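Local coordinates for enoyl-CoA hydratase carB homologue (PDB 5O34), which probably catalyses a step of thienamycin biosynthesis as a trimeric lyase of the crotonase-like enoyl-CoA hydratase family, at residues D127-Y132 and R265-A270; G186-E191 and A257-G262. All blocks are in the same frame, centred on the assembly; numbering follows the deposited sequence.

How the contacts relate
From the N terminus, the chain first reaches 127-132, on helix 120-137. It then passes through the central strands and helices to 186-191, on helix 184-194. Both segments later meet the C-terminal helix 252-273. Contact 2 closes the shorter loop, where 257-262 packs on 186-191. Contact 1 closes the longer loop about two turns further along the same helix, where 265-270 meets 127-132. Contact 2 is therefore nested inside contact 1. Their centres lie about 11 Å apart, and Tyr132 CE2 touches Met189 CE at 3.6 Å. Together they tie the long C-terminal helix to two earlier helices of the crotonase fold.

Contact 1. Residues D127-Y132 and R265-A270; sequences DITDLY and RIRREA
The C-terminal helix of a crotonase-like subunit meets helix 120-137 here, and Arg267 carries its side of the contact by reaching across to Thr129 and Asp130. Thr129 and Arg267 are also the closest backbone positions, with their CA atoms 6.3 Å apart. The Arg267 side chain leaves its helix with CG opposite the backbone N, then bends at chi3. This turns the guanidinium end-on to Asp130. Two nitrogens grip a single carboxylate oxygen: NH2 of Arg267 lies 2.9 Å from OD1 of Asp130, and NH1 of Arg267 lies 3.0 Å from the same OD1. Both bonds are somewhat bent, at 150° for NH2 and 142° for NH1. The oxygen sits in the guanidinium plane, but the carboxylate is turned 67° from that plane. The result is a forked salt bridge to one oxygen, not a flat two-by-two pairing. NH2 meets OD1 almost in line with the C-O bond; NH1 comes from the syn side, out of the carboxylate plane.

Thr129 points at the other helix and lays its methyl over one guanidinium face, with CG2 3.5 Å from NH2 of Arg267. Its OG1 turns back to the carbonyl of Ile125 in its own helix. Asp126 and Glu264 also form salt bridges to Arg267, through NH1 and NH2 respectively. Three carboxylates thus bind one guanidinium, which probably stabilises its positive charge. Beside this polar patch, Thr129 and Ile266 both pack on Phe185 of helix 184-194. The arrangement is an interhelical salt bridge at a partly buried helix-helix contact, joining the C-terminal helix to the body of the crotonase fold.

Contact 2. Residues G186-E191 and A257-G262; sequences GGFMLE and APFVAG
Segments 186-191 and 257-262 run nearly antiparallel, at 167°, and their axes come no closer than 11.1 Å. This wide helix pair belongs to the crotonase fold and sets the C-terminal helix against helix 184-194. The closest backbone pair is Phe188 and Gly262, with CA atoms 7.7 Å apart. Helix 252-273 is kinked at Pro258 and Phe259, whose N atoms make no bond to the turn before; the proline N has no hydrogen to give.

Large side chains fill the space between the axes. Phe188 and Phe259 each place CG opposite the backbone N. From opposing helices they extend into the interface and pass one another obliquely. Their centroids are 5.7 Å apart and their planes differ by 34°. The rings touch where CE2 of Phe188 comes 3.9 Å from CD1 of Phe259. The same CE2 also lies near the carbonyl O of Phe259. Met189 joins from the next position of helix 184-194. Its side chain crosses that of Phe259 at about a right angle, and CG of Met189 is 3.8 Å from CZ of Phe259.

The contact is apolar, with no hydrogen bond between the segments. Ala136 of helix 120-137 borders it, touching Phe259. Phe259 also takes part in the trimer, where Arg196 of the third subunit makes a cation-pi contact with its ring. At the other end of the contact, Phe188 turns one ring face to the Gly262 backbone. Its CZ lies 3.5 Å from CA of Gly262, a close approach made where that residue has no side chain.

Contact 1. Residues D127-Y132 and R265-A270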
ATOM      1  N   ASP A 127      -2.705  25.244   9.963  1.00 61.68           N
ATOM      2  CA  ASP A 127      -3.238  24.657  11.205  1.00 61.71           C
ATOM      3  C   ASP A 127      -3.568  23.169  11.022  1.00 64.37           C
ATOM      4  O   ASP A 127      -3.243  22.359  11.895  1.00 63.38           O
ATOM      5  CB  ASP A 127      -4.449  25.451  11.741  1.00 63.62           C
ATOM      6  CG  ASP A 127      -4.106  26.852  12.226  1.00 72.04           C
ATOM      7  OD1 ASP A 127      -2.982  27.044  12.757  1.00 72.06           O
ATOM      8  OD2 ASP A 127      -4.970  27.752  12.105  1.00 78.10           O
ATOM      9  N   ILE A 128      -4.176  22.819   9.858  1.00 60.94           N
ATOM     10  CA  ILE A 128      -4.534  21.467   9.402  1.00 60.86           C
ATOM     11  C   ILE A 128      -3.287  20.590   9.370  1.00 61.15           C
ATOM     12  O   ILE A 128      -3.269  19.506   9.966  1.00 60.71           O
ATOM     13  CB  ILE A 128      -5.218  21.570   7.993  1.00 65.10           C
ATOM     14  CG1 ILE A 128      -6.602  22.193   8.125  1.00 67.24           C
ATOM     15  CG2 ILE A 128      -5.313  20.204   7.277  1.00 65.53           C
ATOM     16  CD1 ILE A 128      -7.612  21.275   8.771  1.00 79.04           C
ATOM     17  N   THR A 129      -2.226  21.092   8.685  1.00 54.50           N
ATOM     18  CA  THR A 129      -0.942  20.413   8.540  1.00 52.87           C
ATOM     19  C   THR A 129      -0.296  20.204   9.899  1.00 54.85           C
ATOM     20  O   THR A 129       0.165  19.101  10.174  1.00 54.36           O
ATOM     21  CB  THR A 129      -0.016  21.153   7.536  1.00 55.48           C
ATOM     22  OG1 THR A 129      -0.739  21.479   6.350  1.00 54.59           O
ATOM     23  CG2 THR A 129       1.217  20.336   7.162  1.00 51.90           C
ATOM     24  N   ASP A 130      -0.329  21.228  10.767  1.00 51.27           N
ATOM     25  CA  ASP A 130       0.229  21.153  12.123  1.00 50.91           C
ATOM     26  C   ASP A 130      -0.528  20.145  12.981  1.00 51.35           C
ATOM     27  O   ASP A 130       0.101  19.438  13.762  1.00 51.32           O
ATOM     28  CB  ASP A 130       0.317  22.545  12.790  1.00 53.12           C
ATOM     29  CG  ASP A 130       1.345  23.502  12.175  1.00 64.94           C
ATOM     30  OD1 ASP A 130       1.898  23.180  11.089  1.00 65.71           O
ATOM     31  OD2 ASP A 130       1.576  24.584  12.764  1.00 70.57           O
ATOM     32  N   LEU A 131      -1.856  20.018  12.772  1.00 45.45           N
ATOM     33  CA  LEU A 131      -2.673  19.029  13.470  1.00 45.19           C
ATOM     34  C   LEU A 131      -2.353  17.615  12.972  1.00 48.45           C
ATOM     35  O   LEU A 131      -2.039  16.755  13.796  1.00 47.68           O
ATOM     36  CB  LEU A 131      -4.186  19.340  13.375  1.00 45.21           C
ATOM     37  CG  LEU A 131      -5.160  18.269  13.934  1.00 49.63           C
ATOM     38  CD1 LEU A 131      -4.911  17.981  15.400  1.00 49.41           C
ATOM     39  CD2 LEU A 131      -6.600  18.669  13.715  1.00 51.21           C
ATOM     40  N   TYR A 132      -2.376  17.385  11.635  1.00 44.13           N
ATOM     41  CA  TYR A 132      -2.082  16.056  11.078  1.00 43.84           C
ATOM     42  C   TYR A 132      -0.666  15.589  11.408  1.00 49.29           C
ATOM     43  O   TYR A 132      -0.482  14.422  11.763  1.00 48.41           O
ATOM     44  CB  TYR A 132      -2.340  15.987   9.564  1.00 44.17           C
ATOM     45  CG  TYR A 132      -3.745  16.342   9.122  1.00 44.02           C
ATOM     46  CD1 TYR A 132      -4.837  16.186   9.982  1.00 46.16           C
ATOM     47  CD2 TYR A 132      -4.000  16.753   7.820  1.00 43.69           C
ATOM     48  CE1 TYR A 132      -6.136  16.486   9.568  1.00 44.33           C
ATOM     49  CE2 TYR A 132      -5.297  17.024   7.387  1.00 44.10           C
ATOM     50  CZ  TYR A 132      -6.357  16.909   8.272  1.00 48.62           C
ATOM     51  OH  TYR A 132      -7.623  17.241   7.870  1.00 51.72           O
ATOM     52  N   ARG A 265       5.156  17.689   2.943  1.00 50.51           N
ATOM     53  CA  ARG A 265       5.287  18.069   1.537  1.00 51.08           C
ATOM     54  C   ARG A 265       3.972  18.602   0.950  1.00 56.24           C
ATOM     55  O   ARG A 265       4.012  19.405   0.019  1.00 57.67           O
ATOM     56  CB  ARG A 265       5.798  16.892   0.707  1.00 52.50           C
ATOM     57  CG  ARG A 265       7.321  16.857   0.610  1.00 63.31           C
ATOM     58  CD  ARG A 265       7.801  15.792  -0.349  1.00 69.58           C
ATOM     59  NE  ARG A 265       7.445  14.457   0.129  1.00 72.25           N
ATOM     60  CZ  ARG A 265       8.242  13.683   0.855  1.00 77.01           C
ATOM     61  NH1 ARG A 265       9.463  14.091   1.176  1.00 57.76           N
ATOM     62  NH2 ARG A 265       7.827  12.490   1.260  1.00 64.26           N
ATOM     63  N   ILE A 266       2.817  18.165   1.501  1.00 52.46           N
ATOM     64  CA  ILE A 266       1.472  18.570   1.064  1.00 51.97           C
ATOM     65  C   ILE A 266       1.181  20.045   1.387  1.00 54.31           C
ATOM     66  O   ILE A 266       0.430  20.668   0.645  1.00 54.22           O
ATOM     67  CB  ILE A 266       0.329  17.621   1.605  1.00 54.91           C
ATOM     68  CG1 ILE A 266       0.605  16.106   1.377  1.00 54.80           C
ATOM     69  CG2 ILE A 266      -1.067  17.993   1.072  1.00 55.76           C
ATOM     70  CD1 ILE A 266       1.132  15.657   0.005  1.00 62.90           C
ATOM     71  N   ARG A 267       1.745  20.584   2.490  1.00 50.19           N
ATOM     72  CA  ARG A 267       1.521  21.958   2.967  1.00 50.66           C
ATOM     73  C   ARG A 267       1.420  22.996   1.823  1.00 56.43           C
ATOM     74  O   ARG A 267       0.349  23.578   1.616  1.00 56.15           O
ATOM     75  CB  ARG A 267       2.575  22.360   4.017  1.00 49.34           C
ATOM     76  CG  ARG A 267       2.258  23.656   4.774  1.00 55.64           C
ATOM     77  CD  ARG A 267       3.413  24.145   5.656  1.00 53.50           C
ATOM     78  NE  ARG A 267       3.741  23.218   6.745  1.00 54.36           N
ATOM     79  CZ  ARG A 267       3.152  23.212   7.941  1.00 65.21           C
ATOM     80  NH1 ARG A 267       2.192  24.085   8.221  1.00 51.66           N
ATOM     81  NH2 ARG A 267       3.507  22.321   8.859  1.00 52.62           N
ATOM     82  N   ARG A 268       2.497  23.154   1.047  1.00 55.02           N
ATOM     83  CA  ARG A 268       2.569  24.079  -0.083  1.00 55.98           C
ATOM     84  C   ARG A 268       1.596  23.692  -1.222  1.00 62.15           C
ATOM     85  O   ARG A 268       0.930  24.568  -1.774  1.00 62.22           O
ATOM     86  CB  ARG A 268       4.037  24.217  -0.542  1.00 56.50           C
ATOM     87  CG  ARG A 268       4.279  24.464  -2.033  1.00 66.58           C
ATOM     88  CD  ARG A 268       4.268  25.927  -2.437  1.00 72.85           C
ATOM     89  NE  ARG A 268       4.520  26.070  -3.876  1.00 77.47           N
ATOM     90  CZ  ARG A 268       4.698  27.229  -4.504  1.00 90.25           C
ATOM     91  NH1 ARG A 268       4.672  28.371  -3.827  1.00 78.98           N
ATOM     92  NH2 ARG A 268       4.911  27.254  -5.816  1.00 76.48           N
ATOM     93  N   GLU A 269       1.501  22.392  -1.545  1.00 60.57           N
ATOM     94  CA  GLU A 269       0.604  21.857  -2.585  1.00 61.18           C
ATOM     95  C   GLU A 269      -0.884  22.131  -2.298  1.00 65.71           C
ATOM     96  O   GLU A 269      -1.597  22.614  -3.180  1.00 65.69           O
ATOM     97  CB  GLU A 269       0.831  20.348  -2.769  1.00 62.78           C
ATOM     98  CG  GLU A 269       2.111  19.988  -3.503  1.00 73.21           C
ATOM     99  CD  GLU A 269       2.588  18.546  -3.410  1.00 89.53           C
ATOM    100  OE1 GLU A 269       1.831  17.681  -2.909  1.00 72.61           O
ATOM    101  OE2 GLU A 269       3.734  18.284  -3.844  1.00 85.96           O
ATOM    102  N   ALA A 270      -1.342  21.830  -1.066  1.00 63.16           N
ATOM    103  CA  ALA A 270      -2.726  22.030  -0.600  1.00 63.37           C
ATOM    104  C   ALA A 270      -3.140  23.501  -0.662  1.00 70.07           C
ATOM    105  O   ALA A 270      -4.297  23.799  -0.966  1.00 70.13           O
ATOM    106  CB  ALA A 270      -2.892  21.502   0.817  1.00 63.62           C
TER

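Contact 2. Residues G186-E191 and A257-G262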
ATOM      1  N   GLY A 186      -6.581  14.256   1.651  1.00 46.23           N
ATOM      2  CA  GLY A 186      -7.433  13.079   1.563  1.00 46.48           C
ATOM      3  C   GLY A 186      -6.850  12.014   0.664  1.00 51.53           C
ATOM      4  O   GLY A 186      -6.809  10.845   1.045  1.00 52.56           O
ATOM      5  N   GLY A 187      -6.349  12.439  -0.493  1.00 48.03           N
ATOM      6  CA  GLY A 187      -5.696  11.579  -1.469  1.00 47.87           C
ATOM      7  C   GLY A 187      -4.466  10.917  -0.887  1.00 52.23           C
ATOM      8  O   GLY A 187      -4.332   9.694  -0.965  1.00 52.46           O
ATOM      9  N   PHE A 188      -3.585  11.710  -0.242  1.00 48.45           N
ATOM     10  CA  PHE A 188      -2.382  11.174   0.404  1.00 47.60           C
ATOM     11  C   PHE A 188      -2.695  10.195   1.553  1.00 53.48           C
ATOM     12  O   PHE A 188      -2.140   9.091   1.593  1.00 54.07           O
ATOM     13  CB  PHE A 188      -1.457  12.302   0.892  1.00 48.82           C
ATOM     14  CG  PHE A 188      -0.244  11.763   1.610  1.00 50.00           C
ATOM     15  CD1 PHE A 188       0.845  11.274   0.897  1.00 52.32           C
ATOM     16  CD2 PHE A 188      -0.216  11.681   2.998  1.00 51.19           C
ATOM     17  CE1 PHE A 188       1.936  10.714   1.556  1.00 52.45           C
ATOM     18  CE2 PHE A 188       0.878  11.124   3.655  1.00 53.50           C
ATOM     19  CZ  PHE A 188       1.938  10.629   2.927  1.00 51.41           C
ATOM     20  N   MET A 189      -3.562  10.611   2.488  1.00 50.86           N
ATOM     21  CA  MET A 189      -3.913   9.845   3.683  1.00 51.30           C
ATOM     22  C   MET A 189      -4.660   8.540   3.395  1.00 54.05           C
ATOM     23  O   MET A 189      -4.405   7.543   4.078  1.00 53.65           O
ATOM     24  CB  MET A 189      -4.685  10.718   4.687  1.00 54.25           C
ATOM     25  CG  MET A 189      -3.769  11.498   5.623  1.00 58.98           C
ATOM     26  SD  MET A 189      -4.578  12.739   6.682  1.00 63.83           S
ATOM     27  CE  MET A 189      -4.620  14.013   5.617  1.00 60.53           C
ATOM     28  N   LEU A 190      -5.567   8.534   2.395  1.00 49.44           N
ATOM     29  CA  LEU A 190      -6.326   7.329   2.041  1.00 48.53           C
ATOM     30  C   LEU A 190      -5.438   6.285   1.360  1.00 52.11           C
ATOM     31  O   LEU A 190      -5.675   5.077   1.487  1.00 50.37           O
ATOM     32  CB  LEU A 190      -7.504   7.671   1.127  1.00 48.12           C
ATOM     33  CG  LEU A 190      -8.747   8.319   1.723  1.00 51.28           C
ATOM     34  CD1 LEU A 190      -9.723   8.632   0.616  1.00 50.59           C
ATOM     35  CD2 LEU A 190      -9.426   7.402   2.728  1.00 52.41           C
ATOM     36  N   GLU A 191      -4.423   6.763   0.625  1.00 50.48           N
ATOM     37  CA  GLU A 191      -3.454   5.917  -0.063  1.00 50.82           C
ATOM     38  C   GLU A 191      -2.633   5.169   0.985  1.00 53.12           C
ATOM     39  O   GLU A 191      -2.532   3.946   0.912  1.00 53.10           O
ATOM     40  CB  GLU A 191      -2.561   6.761  -0.977  1.00 52.48           C
ATOM     41  CG  GLU A 191      -1.570   5.939  -1.783  1.00 65.46           C
ATOM     42  CD  GLU A 191      -1.208   6.499  -3.145  1.00 94.56           C
ATOM     43  OE1 GLU A 191      -0.806   5.693  -4.013  1.00102.13           O
ATOM     44  OE2 GLU A 191      -1.324   7.730  -3.352  1.00 91.37           O
ATOM     45  N   ALA A 257       7.463   8.274  10.725  1.00 46.71           N
ATOM     46  CA  ALA A 257       8.304   9.308  10.084  1.00 46.53           C
ATOM     47  C   ALA A 257       8.059   9.483   8.555  1.00 51.31           C
ATOM     48  O   ALA A 257       7.802  10.618   8.147  1.00 52.02           O
ATOM     49  CB  ALA A 257       9.779   9.073  10.381  1.00 47.11           C
ATOM     50  N   PRO A 258       8.044   8.420   7.701  1.00 48.29           N
ATOM     51  CA  PRO A 258       7.720   8.640   6.272  1.00 47.88           C
ATOM     52  C   PRO A 258       6.335   9.281   6.047  1.00 52.80           C
ATOM     53  O   PRO A 258       6.200  10.161   5.185  1.00 52.62           O
ATOM     54  CB  PRO A 258       7.795   7.230   5.671  1.00 49.24           C
ATOM     55  CG  PRO A 258       8.652   6.447   6.624  1.00 53.33           C
ATOM     56  CD  PRO A 258       8.313   6.984   7.969  1.00 49.22           C
ATOM     57  N   PHE A 259       5.319   8.877   6.859  1.00 48.37           N
ATOM     58  CA  PHE A 259       3.949   9.406   6.810  1.00 48.05           C
ATOM     59  C   PHE A 259       3.915  10.892   7.197  1.00 49.71           C
ATOM     60  O   PHE A 259       3.248  11.696   6.531  1.00 48.87           O
ATOM     61  CB  PHE A 259       3.010   8.555   7.691  1.00 50.76           C
ATOM     62  CG  PHE A 259       1.560   8.977   7.681  1.00 53.65           C
ATOM     63  CD1 PHE A 259       0.712   8.594   6.647  1.00 58.07           C
ATOM     64  CD2 PHE A 259       1.033   9.739   8.718  1.00 56.98           C
ATOM     65  CE1 PHE A 259      -0.627   8.992   6.634  1.00 59.99           C
ATOM     66  CE2 PHE A 259      -0.310  10.133   8.708  1.00 61.04           C
ATOM     67  CZ  PHE A 259      -1.132   9.761   7.664  1.00 59.64           C
ATOM     68  N   VAL A 260       4.679  11.261   8.242  1.00 45.72           N
ATOM     69  CA  VAL A 260       4.807  12.652   8.704  1.00 45.80           C
ATOM     70  C   VAL A 260       5.484  13.507   7.601  1.00 50.26           C
ATOM     71  O   VAL A 260       5.016  14.615   7.316  1.00 50.29           O
ATOM     72  CB  VAL A 260       5.556  12.742  10.067  1.00 49.22           C
ATOM     73  CG1 VAL A 260       5.840  14.190  10.463  1.00 48.24           C
ATOM     74  CG2 VAL A 260       4.785  12.020  11.177  1.00 48.96           C
ATOM     75  N   ALA A 261       6.548  12.967   6.962  1.00 46.49           N
ATOM     76  CA  ALA A 261       7.282  13.641   5.877  1.00 46.49           C
ATOM     77  C   ALA A 261       6.360  13.887   4.670  1.00 50.39           C
ATOM     78  O   ALA A 261       6.442  14.941   4.031  1.00 49.58           O
ATOM     79  CB  ALA A 261       8.483  12.804   5.458  1.00 46.96           C
ATOM     80  N   GLY A 262       5.476  12.921   4.410  1.00 46.34           N
ATOM     81  CA  GLY A 262       4.496  12.980   3.340  1.00 46.00           C
ATOM     82  C   GLY A 262       3.518  14.119   3.525  1.00 51.15           C
ATOM     83  O   GLY A 262       3.250  14.856   2.576  1.00 51.34           O
TER